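Local coordinates for glycerol-3-phosphate dehydrogenase [NAD(P)+] (Coxiella burnetii, PDB 3K96), which probably catalyses the NAD(P)H-dependent reduction of dihydroxyacetone phosphate to sn-glycerol 3-phosphate, the key precursor for phospholipid synthesis, at residues Val209-Cys212 with Gly213-Lys216; Gly139-Leu142 with Leu143-Val147; Gln69-Gly72 with Val73-Tyr77; Phe83-Thr86 with Leu87-Tyr90. All blocks are in the same frame, centred on the assembly; numbering follows the deposited sequence.

Contact 1. Residues Val209-Cys212 with Gly213-Lys216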
loop_
_atom_site.group_PDB
_atom_site.type_symbol
_atom_site.label_atom_id
_atom_site.label_comp_id
_atom_site.label_asym_id
_atom_site.label_seq_id
_atom_site.Cartn_x
_atom_site.Cartn_y
_atom_site.Cartn_z
ATOM N N VAL A 209 9.377 -4.818 -13.958
ATOM C CA VAL A 209 8.124 -5.504 -13.710
ATOM C C VAL A 209 8.385 -6.921 -13.184
ATOM O O VAL A 209 7.765 -7.371 -12.213
ATOM C CB VAL A 209 7.206 -5.526 -15.000
ATOM C CG1 VAL A 209 6.044 -6.477 -14.829
ATOM C CG2 VAL A 209 6.704 -4.112 -15.320
ATOM N N GLU A 210 9.318 -7.624 -13.807
ATOM C CA GLU A 210 9.651 -8.970 -13.382
ATOM C C GLU A 210 10.201 -9.004 -11.971
ATOM O O GLU A 210 9.805 -9.812 -11.174
ATOM C CB GLU A 210 10.719 -9.566 -14.290
ATOM C CG GLU A 210 10.218 -10.026 -15.647
ATOM C CD GLU A 210 11.372 -10.551 -16.504
ATOM O OE1 GLU A 210 11.516 -11.770 -16.616
ATOM O OE2 GLU A 210 12.171 -9.738 -17.006
ATOM N N LEU A 211 11.159 -8.147 -11.692
ATOM C CA LEU A 211 11.781 -8.149 -10.394
ATOM C C LEU A 211 10.811 -7.752 -9.267
ATOM O O LEU A 211 10.860 -8.325 -8.182
ATOM C CB LEU A 211 13.047 -7.295 -10.430
ATOM C CG LEU A 211 14.166 -7.960 -11.246
ATOM C CD1 LEU A 211 15.312 -6.984 -11.419
ATOM C CD2 LEU A 211 14.650 -9.280 -10.573
ATOM N N CYS A 212 9.915 -6.811 -9.542
ATOM C CA CYS A 212 8.902 -6.423 -8.555
ATOM C C CYS A 212 8.054 -7.625 -8.230
ATOM O O CYS A 212 7.770 -7.912 -7.065
ATOM C CB CYS A 212 8.007 -5.301 -9.088
ATOM S SG CYS A 212 8.758 -3.701 -9.028
ATOM N N GLY A 213 7.625 -8.326 -9.280
ATOM C CA GLY A 213 6.804 -9.502 -9.103
ATOM C C GLY A 213 7.536 -10.634 -8.411
ATOM O O GLY A 213 6.918 -11.471 -7.783
ATOM N N SER A 214 8.852 -10.678 -8.505
ATOM C CA SER A 214 9.568 -11.800 -7.909
ATOM C C SER A 214 9.827 -11.586 -6.407
ATOM O O SER A 214 10.288 -12.490 -5.727
ATOM C CB SER A 214 10.897 -12.031 -8.639
ATOM O OG SER A 214 11.840 -11.009 -8.314
ATOM N N VAL A 215 9.530 -10.393 -5.912
ATOM C CA VAL A 215 9.742 -10.077 -4.499
ATOM C C VAL A 215 8.449 -9.914 -3.679
ATOM O O VAL A 215 8.457 -10.128 -2.485
ATOM C CB VAL A 215 10.555 -8.798 -4.377
ATOM C CG1 VAL A 215 10.750 -8.406 -2.909
ATOM C CG2 VAL A 215 11.913 -8.986 -5.047
ATOM N N LYS A 216 7.327 -9.585 -4.319
ATOM C CA LYS A 216 6.116 -9.286 -3.562
ATOM C C LYS A 216 5.609 -10.396 -2.639
ATOM O O LYS A 216 5.108 -10.096 -1.563
ATOM C CB LYS A 216 4.975 -8.868 -4.466
ATOM C CG LYS A 216 4.543 -9.957 -5.406
ATOM C CD LYS A 216 3.081 -10.021 -5.434
ATOM C CE LYS A 216 2.600 -11.218 -6.207
ATOM N NZ LYS A 216 1.221 -11.529 -5.712
#

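Contact 2. Residues Gly139-Leu142 with Leu143-Val147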
loop_
_atom_site.group_PDB
_atom_site.type_symbol
_atom_site.label_atom_id
_atom_site.label_comp_id
_atom_site.label_asym_id
_atom_site.label_seq_id
_atom_site.Cartn_x
_atom_site.Cartn_y
_atom_site.Cartn_z
ATOM N N GLY A 139 17.650 -21.616 -10.689
ATOM C CA GLY A 139 18.960 -20.998 -10.873
ATOM C C GLY A 139 18.938 -19.483 -10.672
ATOM O O GLY A 139 19.881 -18.773 -11.054
ATOM N N SER A 140 17.876 -18.987 -10.043
ATOM C CA SER A 140 17.717 -17.563 -9.837
ATOM C C SER A 140 17.721 -16.823 -11.168
ATOM O O SER A 140 18.316 -15.757 -11.283
ATOM C CB SER A 140 18.829 -17.024 -8.933
ATOM O OG SER A 140 18.793 -17.694 -7.696
ATOM N N ARG A 141 17.021 -17.366 -12.165
ATOM C CA ARG A 141 16.995 -16.749 -13.485
ATOM C C ARG A 141 15.758 -15.898 -13.736
ATOM O O ARG A 141 14.651 -16.279 -13.386
ATOM C CB ARG A 141 17.093 -17.839 -14.574
ATOM C CG ARG A 141 18.371 -18.667 -14.470
ATOM C CD ARG A 141 18.374 -19.842 -15.456
ATOM N NE ARG A 141 18.458 -19.426 -16.857
ATOM C CZ ARG A 141 18.314 -20.260 -17.886
ATOM N NH1 ARG A 141 18.086 -21.554 -17.675
ATOM N NH2 ARG A 141 18.421 -19.814 -19.127
ATOM N N LEU A 142 15.966 -14.723 -14.325
ATOM C CA LEU A 142 14.860 -13.870 -14.703
ATOM C C LEU A 142 14.111 -14.633 -15.792
ATOM O O LEU A 142 14.717 -15.331 -16.593
ATOM C CB LEU A 142 15.325 -12.493 -15.186
ATOM C CG LEU A 142 15.601 -11.484 -14.060
ATOM C CD1 LEU A 142 16.932 -11.796 -13.406
ATOM C CD2 LEU A 142 15.593 -10.081 -14.582
ATOM N N LEU A 143 12.795 -14.515 -15.794
ATOM C CA LEU A 143 11.987 -15.258 -16.718
ATOM C C LEU A 143 12.274 -14.916 -18.154
ATOM O O LEU A 143 12.283 -15.825 -18.983
ATOM C CB LEU A 143 10.508 -15.106 -16.384
ATOM C CG LEU A 143 10.119 -15.564 -14.954
ATOM C CD1 LEU A 143 8.712 -15.161 -14.597
ATOM C CD2 LEU A 143 10.315 -17.054 -14.767
ATOM N N HIS A 144 12.514 -13.647 -18.482
ATOM C CA HIS A 144 12.780 -13.296 -19.892
ATOM C C HIS A 144 14.102 -13.895 -20.352
ATOM O O HIS A 144 14.285 -14.198 -21.539
ATOM C CB HIS A 144 12.784 -11.789 -20.129
ATOM C CG HIS A 144 14.027 -11.112 -19.666
ATOM N ND1 HIS A 144 14.118 -10.470 -18.456
ATOM C CD2 HIS A 144 15.251 -11.005 -20.242
ATOM C CE1 HIS A 144 15.340 -9.988 -18.301
ATOM N NE2 HIS A 144 16.049 -10.304 -19.369
ATOM N N GLU A 145 15.035 -14.057 -19.421
ATOM C CA GLU A 145 16.306 -14.643 -19.738
ATOM C C GLU A 145 16.147 -16.146 -20.024
ATOM O O GLU A 145 16.767 -16.679 -20.977
ATOM C CB GLU A 145 17.347 -14.347 -18.645
ATOM C CG GLU A 145 18.739 -14.828 -19.002
ATOM C CD GLU A 145 19.001 -16.249 -18.576
ATOM O OE1 GLU A 145 18.724 -16.548 -17.393
ATOM O OE2 GLU A 145 19.516 -17.056 -19.392
ATOM N N VAL A 146 15.308 -16.829 -19.245
ATOM C CA VAL A 146 15.070 -18.234 -19.499
ATOM C C VAL A 146 14.418 -18.356 -20.883
ATOM O O VAL A 146 14.813 -19.196 -21.695
ATOM C CB VAL A 146 14.165 -18.871 -18.459
ATOM C CG1 VAL A 146 13.901 -20.321 -18.824
ATOM C CG2 VAL A 146 14.785 -18.732 -17.018
ATOM N N VAL A 147 13.439 -17.502 -21.164
ATOM C CA VAL A 147 12.780 -17.563 -22.442
ATOM C C VAL A 147 13.780 -17.272 -23.591
ATOM O O VAL A 147 13.908 -18.071 -24.533
ATOM C CB VAL A 147 11.554 -16.627 -22.535
ATOM C CG1 VAL A 147 11.014 -16.638 -23.949
ATOM C CG2 VAL A 147 10.421 -17.048 -21.550
HETATM O O HOH W 1 18.702 -14.629 -15.471
#

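Contact 3. Residues Gln69-Gly72 with Val73-Tyr77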
loop_
_atom_site.group_PDB
_atom_site.type_symbol
_atom_site.label_atom_id
_atom_site.label_comp_id
_atom_site.label_asym_id
_atom_site.label_seq_id
_atom_site.Cartn_x
_atom_site.Cartn_y
_atom_site.Cartn_z
ATOM N N GLN A 69 -12.652 -31.024 -19.411
ATOM C CA GLN A 69 -13.329 -31.435 -20.651
ATOM C C GLN A 69 -14.719 -31.966 -20.329
ATOM O O GLN A 69 -15.692 -31.577 -20.963
ATOM C CB GLN A 69 -12.494 -32.463 -21.423
ATOM C CG GLN A 69 -11.216 -31.864 -22.019
ATOM C CD GLN A 69 -10.417 -32.850 -22.859
ATOM O OE1 GLN A 69 -10.629 -34.053 -22.783
ATOM N NE2 GLN A 69 -9.491 -32.334 -23.671
ATOM N N ALA A 70 -14.816 -32.794 -19.293
ATOM C CA ALA A 70 -16.094 -33.352 -18.881
ATOM C C ALA A 70 -17.038 -32.292 -18.323
ATOM O O ALA A 70 -18.200 -32.247 -18.690
ATOM C CB ALA A 70 -15.886 -34.445 -17.838
ATOM N N GLU A 71 -16.531 -31.405 -17.474
ATOM C CA GLU A 71 -17.396 -30.439 -16.772
ATOM C C GLU A 71 -17.582 -29.047 -17.370
ATOM O O GLU A 71 -18.561 -28.379 -17.070
ATOM C CB GLU A 71 -16.879 -30.322 -15.355
ATOM C CG GLU A 71 -16.862 -31.667 -14.671
ATOM C CD GLU A 71 -16.043 -31.675 -13.422
ATOM O OE1 GLU A 71 -15.481 -30.622 -13.060
ATOM O OE2 GLU A 71 -15.941 -32.751 -12.806
ATOM N N GLY A 72 -16.652 -28.581 -18.189
ATOM C CA GLY A 72 -16.812 -27.261 -18.772
ATOM C C GLY A 72 -16.569 -26.172 -17.742
ATOM O O GLY A 72 -17.152 -25.097 -17.810
ATOM N N VAL A 73 -15.698 -26.462 -16.786
ATOM C CA VAL A 73 -15.356 -25.511 -15.750
ATOM C C VAL A 73 -14.066 -26.009 -15.117
ATOM O O VAL A 73 -13.664 -27.158 -15.327
ATOM C CB VAL A 73 -16.509 -25.376 -14.701
ATOM C CG1 VAL A 73 -16.733 -26.701 -13.964
ATOM C CG2 VAL A 73 -16.253 -24.204 -13.708
ATOM N N ASN A 74 -13.391 -25.142 -14.372
ATOM C CA ASN A 74 -12.176 -25.549 -13.700
ATOM C C ASN A 74 -12.503 -25.638 -12.244
ATOM O O ASN A 74 -12.307 -24.675 -11.510
ATOM C CB ASN A 74 -11.057 -24.544 -13.920
ATOM C CG ASN A 74 -9.735 -25.016 -13.362
ATOM O OD1 ASN A 74 -9.664 -25.984 -12.585
ATOM N ND2 ASN A 74 -8.667 -24.341 -13.764
ATOM N N ASN A 75 -13.018 -26.791 -11.827
ATOM C CA ASN A 75 -13.381 -26.977 -10.439
ATOM C C ASN A 75 -12.216 -26.997 -9.478
ATOM O O ASN A 75 -12.349 -26.526 -8.364
ATOM C CB ASN A 75 -14.270 -28.211 -10.251
ATOM C CG ASN A 75 -15.734 -27.903 -10.492
ATOM O OD1 ASN A 75 -16.196 -26.799 -10.204
ATOM N ND2 ASN A 75 -16.475 -28.874 -11.006
ATOM N N ARG A 76 -11.068 -27.505 -9.886
ATOM C CA ARG A 76 -9.947 -27.507 -8.964
ATOM C C ARG A 76 -9.469 -26.144 -8.572
ATOM O O ARG A 76 -9.079 -25.964 -7.434
ATOM C CB ARG A 76 -8.716 -28.180 -9.546
ATOM C CG ARG A 76 -8.822 -29.632 -9.707
ATOM C CD ARG A 76 -7.489 -30.225 -10.080
ATOM N NE ARG A 76 -7.681 -31.628 -10.386
ATOM C CZ ARG A 76 -6.706 -32.466 -10.699
ATOM N NH1 ARG A 76 -5.441 -32.052 -10.751
ATOM N NH2 ARG A 76 -7.003 -33.728 -10.956
ATOM N N TYR A 77 -9.466 -25.194 -9.509
ATOM C CA TYR A 77 -8.861 -23.887 -9.236
ATOM C C TYR A 77 -9.721 -22.649 -9.444
ATOM O O TYR A 77 -9.359 -21.594 -8.971
ATOM C CB TYR A 77 -7.532 -23.751 -10.028
ATOM C CG TYR A 77 -6.514 -24.822 -9.682
ATOM C CD1 TYR A 77 -5.896 -24.836 -8.448
ATOM C CD2 TYR A 77 -6.172 -25.811 -10.590
ATOM C CE1 TYR A 77 -4.983 -25.823 -8.113
ATOM C CE2 TYR A 77 -5.248 -26.799 -10.270
ATOM C CZ TYR A 77 -4.662 -26.799 -9.029
ATOM O OH TYR A 77 -3.742 -27.771 -8.682
HETATM O O HOH W 2 -13.547 -29.122 -13.676
#

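Contact 4. Residues Phe83-Thr86 with Leu87-Tyr90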
loop_
_atom_site.group_PDB
_atom_site.type_symbol
_atom_site.label_atom_id
_atom_site.label_comp_id
_atom_site.label_asym_id
_atom_site.label_seq_id
_atom_site.Cartn_x
_atom_site.Cartn_y
_atom_site.Cartn_z
ATOM N N PHE A 83 -16.852 -22.347 -18.633
ATOM C CA PHE A 83 -16.165 -21.918 -19.820
ATOM C C PHE A 83 -17.125 -21.513 -20.940
ATOM O O PHE A 83 -18.131 -22.144 -21.137
ATOM C CB PHE A 83 -15.295 -23.042 -20.403
ATOM C CG PHE A 83 -14.187 -23.522 -19.508
ATOM C CD1 PHE A 83 -13.769 -22.795 -18.415
ATOM C CD2 PHE A 83 -13.456 -24.638 -19.874
ATOM C CE1 PHE A 83 -12.718 -23.236 -17.633
ATOM C CE2 PHE A 83 -12.389 -25.072 -19.120
ATOM C CZ PHE A 83 -12.016 -24.369 -17.991
ATOM N N PRO A 84 -16.801 -20.444 -21.674
ATOM C CA PRO A 84 -17.571 -20.132 -22.868
ATOM C C PRO A 84 -17.202 -21.180 -23.935
ATOM O O PRO A 84 -16.222 -21.909 -23.773
ATOM C CB PRO A 84 -17.060 -18.753 -23.285
ATOM C CG PRO A 84 -16.376 -18.209 -22.096
ATOM C CD PRO A 84 -15.896 -19.355 -21.289
ATOM N N GLU A 85 -17.978 -21.266 -25.006
ATOM C CA GLU A 85 -17.718 -22.268 -26.040
ATOM C C GLU A 85 -16.316 -22.141 -26.674
ATOM O O GLU A 85 -15.724 -23.132 -27.058
ATOM C CB GLU A 85 -18.829 -22.195 -27.117
ATOM C CG GLU A 85 -18.735 -23.249 -28.239
ATOM C CD GLU A 85 -18.821 -24.688 -27.717
ATOM O OE1 GLU A 85 -18.411 -25.629 -28.454
ATOM O OE2 GLU A 85 -19.284 -24.880 -26.559
ATOM N N THR A 86 -15.770 -20.927 -26.734
ATOM C CA THR A 86 -14.459 -20.689 -27.368
ATOM C C THR A 86 -13.243 -21.063 -26.516
ATOM O O THR A 86 -12.098 -20.953 -26.987
ATOM C CB THR A 86 -14.332 -19.245 -27.856
ATOM O OG1 THR A 86 -14.634 -18.346 -26.780
ATOM C CG2 THR A 86 -15.308 -18.986 -29.025
ATOM N N LEU A 87 -13.488 -21.521 -25.287
ATOM C CA LEU A 87 -12.422 -21.926 -24.385
ATOM C C LEU A 87 -12.394 -23.440 -24.261
ATOM O O LEU A 87 -13.371 -24.048 -23.814
ATOM C CB LEU A 87 -12.621 -21.281 -23.014
ATOM C CG LEU A 87 -11.718 -21.703 -21.854
ATOM C CD1 LEU A 87 -10.253 -21.719 -22.201
ATOM C CD2 LEU A 87 -11.988 -20.764 -20.672
ATOM N N LYS A 88 -11.264 -24.034 -24.640
ATOM C CA LYS A 88 -11.082 -25.487 -24.616
ATOM C C LYS A 88 -9.809 -25.892 -23.905
ATOM O O LYS A 88 -8.756 -25.308 -24.130
ATOM C CB LYS A 88 -11.012 -26.035 -26.057
ATOM C CG LYS A 88 -12.248 -25.761 -26.922
ATOM C CD LYS A 88 -13.486 -26.416 -26.331
ATOM C CE LYS A 88 -14.705 -26.206 -27.213
ATOM N NZ LYS A 88 -15.937 -26.700 -26.517
ATOM N N ALA A 89 -9.909 -26.915 -23.064
ATOM C CA ALA A 89 -8.763 -27.457 -22.349
ATOM C C ALA A 89 -8.083 -28.550 -23.191
ATOM O O ALA A 89 -8.748 -29.325 -23.862
ATOM C CB ALA A 89 -9.202 -28.033 -20.985
ATOM N N TYR A 90 -6.757 -28.585 -23.154
ATOM C CA TYR A 90 -5.951 -29.569 -23.864
ATOM C C TYR A 90 -5.000 -30.165 -22.850
ATOM O O TYR A 90 -4.541 -29.451 -21.951
ATOM C CB TYR A 90 -5.105 -28.877 -24.937
ATOM C CG TYR A 90 -5.847 -28.474 -26.173
ATOM C CD1 TYR A 90 -6.852 -27.532 -26.131
ATOM C CD2 TYR A 90 -5.518 -29.027 -27.405
ATOM C CE1 TYR A 90 -7.537 -27.174 -27.264
ATOM C CE2 TYR A 90 -6.186 -28.665 -28.547
ATOM C CZ TYR A 90 -7.194 -27.744 -28.470
ATOM O OH TYR A 90 -7.848 -27.385 -29.610
HETATM O O HOH W 3 -15.990 -24.812 -23.687
#

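Contact 1. Residues Val209-Cys212 with Gly213-Lys216
Ser214 folds its hydroxyl back over the preceding turn of helix 206-228, where OG donates to the carbonyl oxygen of Leu211 (OG to O 2.9 Å). A chi1 of 73° sets OG between the backbone N and the carbonyl carbon, from where it reaches a carbonyl three residues earlier, tilted 25° from that carbonyl's plane. Serine suits this buried place because its hydroxyl finds an acceptor within its own helix. The same oxygen takes a weak bond from Ser214 N, and CG2 of Val215 packs against Leu211 O at 3.4 Å. One residue further on, Cys212 O accepts two backbone bonds, from Lys216 N at 3.2 Å and from Val215 N. The apolar Leu211 and Val215 pack on Leu250 of helix 233-253, and Cys212 on Met247 and Val251. Lys216 instead bends at chi2 (136°) and leads its amine away to a hydrogen bond with Thr273, with a long, weak ion pair to Asp269. Lys216 is the predicted proton acceptor, and Asp269 and Lys134 beside it are predicted substrate ligands, as expected of the glycerol-3-phosphate pocket in this dehydrogenase family.

Contact 2. Residues Gly139-Leu142 with Leu143-Val147
Glu145 OE1 is gripped by Arg141 NE, 2.9 Å away, and by a water that donates to OE1 at 2.7 Å. The water also accepts from Leu142 N (3.0 Å), and Leu142 is the N-cap of helix 143-151, so the third residue of the helix reaches back to the N-cap amide through water where a capping box would use a direct bond. Just before it, Ser140 and Arg141 form a G1 beta bulge opposite Ala137. The guanidinium holds the carboxylate side-on with two nitrogens: NE points almost straight at the syn side of OE1 (172°), and Arg141 NH2 binds Glu145 OE2 at 3.0 Å from above the carboxylate plane, the two planes being 31° apart. Glu145 bends at chi2 (-89°) to meet it, and an acid near a helix N terminus is probably favourable electrostatically. Thr149 also bonds OE2, while Glu150 gives NH2 a second salt bridge. The branched Val146 lies against the arginine: its CG2 is over one guanidinium face, offset toward the rim, and 3.5 Å from Arg141 CB. Leu142 O receives a backbone bond from Val146 N (3.1 Å) and a weak one from Glu145 N. His144, bonded through ND1 to Glu210, runs alongside the N-cap leucine, with CE1 3.7 Å from Leu142 CD2.

Contact 3. Residues Gln69-Gly72 with Val73-Tyr77
Glu71 and Asn75 meet twice, once directly and once through a single water that binds three groups. That water donates to Glu71 OE1 and to Val73 O, 2.6 Å from the latter, and accepts from Asn75 N at 3.0 Å, so it spans the bend where helix 62-71 ends. In the direct bond, Asn75 ND2 lies 2.9 Å from Glu71 OE1, but it comes from well above the carboxylate plane (55° out of it) and with a bent N-H. The carboxylate and amide planes are turned 54° against each other, and the two side chains cross at about a right angle. Glutamate has the reach for this because its chain stays extended beyond CG. An acid at a helix C terminus is usually less comfortable, and the two donors on OE1 probably offset that.

Gly72 turns the chain out of the helix with a positive phi of 73°, a value that a residue without a side chain adopts easily. Val73 then sets CG1 against Glu71 CB at 3.9 Å. Beyond it, Asn74 OD1 accepts from Tyr77 N (3.2 Å) in an Asx motif, while its amide also bonds Thr42 and Ala37 O, in or beside what is probably the glycine-rich turn of a Rossmann-type nucleotide-binding fold. Arg76 pairs with Asp63 and Glu67 on helix 62-71. The turn thus lies between the end of that helix and the loop leading to strand 87-90, with Gly72 hydrogen-bonded to Phe83 of that loop.

Contact 4. Residues Phe83-Thr86 with Leu87-Tyr90
A type I beta turn from Pro84 to Leu87 starts strand 87-90, and Leu87 N closes it on Pro84 O at 3.1 Å. Leu87 sends its branch back to the ring of Phe83, which precedes the turn: with CG anti to the backbone N (chi1 172°), CD2 comes over one face of the Phe83 ring, a CH-pi contact 3.9 Å from its centroid and 25° off the normal. The nearest approach is Leu87 CD2 to Phe83 CD1, 3.5 Å. A flat ring and a branched aliphatic side chain suit this apolar contact, where Pro84 CD also packs against Leu87 CB. The charged residues meet separately: Glu85 OE1 and Lys88 NZ form a weak salt bridge of 3.3 Å, and Lys88 CE lies 3.2 Å from Glu85 O. A water donates to Pro84 O and to Leu87 O (2.7 Å), bridging the two ends of the turn. Leu87 faces Ala45 and Ala49 of helix 39-49, Phe83 faces Met68 of helix 62-71, and the strand pairs with strand 55-58 as one of the two outermost strands of its sheet within the chain.

From the N terminus, the contacts follow in the order 3, 4, 2, 1, all in series, so none nests in or crosses another. Contact 3 closes the turn out of helix 62-71, and contact 4 closes the turn into strand 87-90; they touch, through Gly72 O to Phe83 N and Gln69 NE2 to Ala89 O, binding the helix to the outer edge of the sheet. Contact 2 starts helix 143-151 after strand 128-131, about 31 Å from contact 3 and about 30 Å from contact 4, centre to centre. Contact 1 lies within helix 206-228 and touches contact 2, where Glu210 meets His144 and Leu143 N, tying the nucleotide-binding part to the helical, C-terminal part.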